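Local structure of DUF3861 domain-containing protein (Pectobacterium atrosepticum SCRI1043, 3CJL) at residues F22-H27 / G59-Q64. The protein is of unknown function, a small alpha+beta protein of the DUF3861 family whose crystal assembly pairs two copies. Numbering follows the deposited sequence.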
# COMPACT_ATOMS: atom_id res chain seq x y z
N PHE A 22 -12.13 -6.41 0.27
CA PHE A 22 -11.83 -6.87 1.62
C PHE A 22 -11.96 -5.76 2.64
O PHE A 22 -11.83 -4.58 2.32
CB PHE A 22 -10.43 -7.51 1.67
CG PHE A 22 -9.31 -6.57 1.34
CD1 PHE A 22 -8.99 -6.31 0.02
CD2 PHE A 22 -8.57 -5.95 2.34
CE1 PHE A 22 -7.95 -5.45 -0.31
CE2 PHE A 22 -7.54 -5.10 2.01
CZ PHE A 22 -7.23 -4.85 0.68
N GLU A 23 -12.26 -6.15 3.87
CA GLU A 23 -12.35 -5.20 4.97
C GLU A 23 -10.97 -5.06 5.56
O GLU A 23 -10.21 -6.02 5.64
CB GLU A 23 -13.29 -5.67 6.05
CG GLU A 23 -13.34 -4.73 7.24
CD GLU A 23 -14.31 -5.20 8.27
OE1 GLU A 23 -15.51 -5.00 8.06
OE2 GLU A 23 -13.88 -5.77 9.29
N PHE A 24 -10.63 -3.84 5.95
CA PHE A 24 -9.35 -3.62 6.57
C PHE A 24 -9.39 -2.49 7.58
O PHE A 24 -10.05 -1.49 7.38
CB PHE A 24 -8.29 -3.39 5.50
CG PHE A 24 -6.92 -3.63 6.00
CD1 PHE A 24 -6.55 -4.90 6.47
CD2 PHE A 24 -5.99 -2.59 6.04
CE1 PHE A 24 -5.27 -5.13 6.98
CE2 PHE A 24 -4.71 -2.81 6.52
CZ PHE A 24 -4.35 -4.09 7.00
N SER A 25 -8.68 -2.69 8.68
CA SER A 25 -8.65 -1.74 9.78
C SER A 25 -7.28 -1.05 9.82
O SER A 25 -6.28 -1.73 9.71
CB SER A 25 -8.92 -2.48 11.09
OG SER A 25 -8.90 -1.60 12.19
N LEU A 26 -7.26 0.28 9.94
CA LEU A 26 -6.03 1.05 10.10
C LEU A 26 -6.14 1.80 11.41
O LEU A 26 -7.22 2.24 11.78
CB LEU A 26 -5.82 2.08 8.98
CG LEU A 26 -5.77 1.59 7.53
CD1 LEU A 26 -5.76 2.79 6.59
CD2 LEU A 26 -4.57 0.67 7.27
N HIS A 27 -5.01 1.98 12.07
CA HIS A 27 -4.94 2.72 13.33
C HIS A 27 -4.63 4.20 13.19
O HIS A 27 -4.12 4.83 14.11
CB HIS A 27 -3.99 2.01 14.25
CG HIS A 27 -4.51 0.69 14.66
ND1 HIS A 27 -5.54 0.57 15.56
CD2 HIS A 27 -4.25 -0.56 14.21
CE1 HIS A 27 -5.84 -0.70 15.70
NE2 HIS A 27 -5.07 -1.41 14.89
N GLY A 59 1.98 -1.12 5.63
CA GLY A 59 2.55 -0.82 6.94
C GLY A 59 1.78 -1.39 8.12
O GLY A 59 2.37 -1.88 9.07
N GLU A 60 0.46 -1.31 8.05
CA GLU A 60 -0.44 -1.96 9.01
C GLU A 60 -0.24 -3.48 9.07
O GLU A 60 -0.19 -4.06 10.15
CB GLU A 60 -1.89 -1.62 8.66
CG GLU A 60 -2.94 -2.23 9.55
CD GLU A 60 -2.77 -1.89 11.03
OE1 GLU A 60 -2.43 -0.73 11.35
OE2 GLU A 60 -2.99 -2.81 11.85
N VAL A 61 -0.10 -4.14 7.92
CA VAL A 61 0.12 -5.61 7.90
C VAL A 61 1.44 -6.00 8.59
O VAL A 61 1.50 -6.97 9.35
CB VAL A 61 0.08 -6.20 6.48
CG1 VAL A 61 0.45 -7.68 6.51
CG2 VAL A 61 -1.31 -6.03 5.88
N MSE A 62 2.48 -5.24 8.32
CA MSE A 62 3.76 -5.44 8.98
C MSE A 62 3.68 -5.20 10.50
O MSE A 62 4.31 -5.93 11.25
CB MSE A 62 4.83 -4.57 8.33
CG MSE A 62 5.10 -5.00 6.90
SE MSE A 62 6.67 -4.18 6.08
CE MSE A 62 6.50 -2.38 6.82
N MSE A 63 2.90 -4.21 10.94
CA MSE A 63 2.65 -4.01 12.39
C MSE A 63 2.00 -5.25 13.00
O MSE A 63 2.34 -5.65 14.09
CB MSE A 63 1.68 -2.85 12.67
CG MSE A 63 2.12 -1.43 12.34
SE MSE A 63 3.91 -1.03 12.84
CE MSE A 63 4.84 -1.30 11.00
N GLN A 64 1.05 -5.84 12.27
CA GLN A 64 0.36 -7.06 12.73
C GLN A 64 1.24 -8.31 12.68
O GLN A 64 1.02 -9.24 13.43
CB GLN A 64 -0.89 -7.28 11.90
CG GLN A 64 -1.92 -6.18 12.10
CD GLN A 64 -3.10 -6.31 11.17
OE1 GLN A 64 -3.30 -7.35 10.56
NE2 GLN A 64 -3.88 -5.25 11.07
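Where the second strand of the antiparallel hairpin, 19-26, runs out over the last turns of helix 45-64, Phe24, Leu26 and His27 all close on one helix residue, Glu60. The axes of 22-26 and 59-64 cross at 78° and come within 9.3 Å. Side chains bridge this spacing together with the carbonyl of Ser25, whose O lies 3.4 Å from Glu60 CG; no hydrogen bond links the two segments. The aliphatic part of Glu60 takes a share of the apolar contact: its CG lies 3.5 Å from Phe24 CZ, and its CB meets Leu26 CD2 at 3.8 Å. Val61 takes another, its CG2 touching the same Phe24 CZ at 3.8 Å. Phe24 reaches the helix with the far end of its ring, because the CG of Phe24 stands anti to the backbone N (chi1 -160°). Bent at chi2 (57°), Glu60 turns its carboxylate toward the strand end, where OE1 approaches His27 CD2 at 3.4 Å, near the plane of the imidazole and at its edge. One turn on, Gln64 NE2 donates to the anti lone pair of Glu60 OE2 over 2.7 Å, a bond that should limit rotation of the carboxylate. His27 ND1 is hydrogen-bonded instead to the Gly1 carbonyl. Strand 4-12 pairs with this strand through Tyr6 and Asn4. Ala50 and Met43 of the second subunit pack on Phe24 and Val61, and its Gln47 hydrogen-bonds Gln64 OE1, placing part of this strand-helix crossing within the dimer interface.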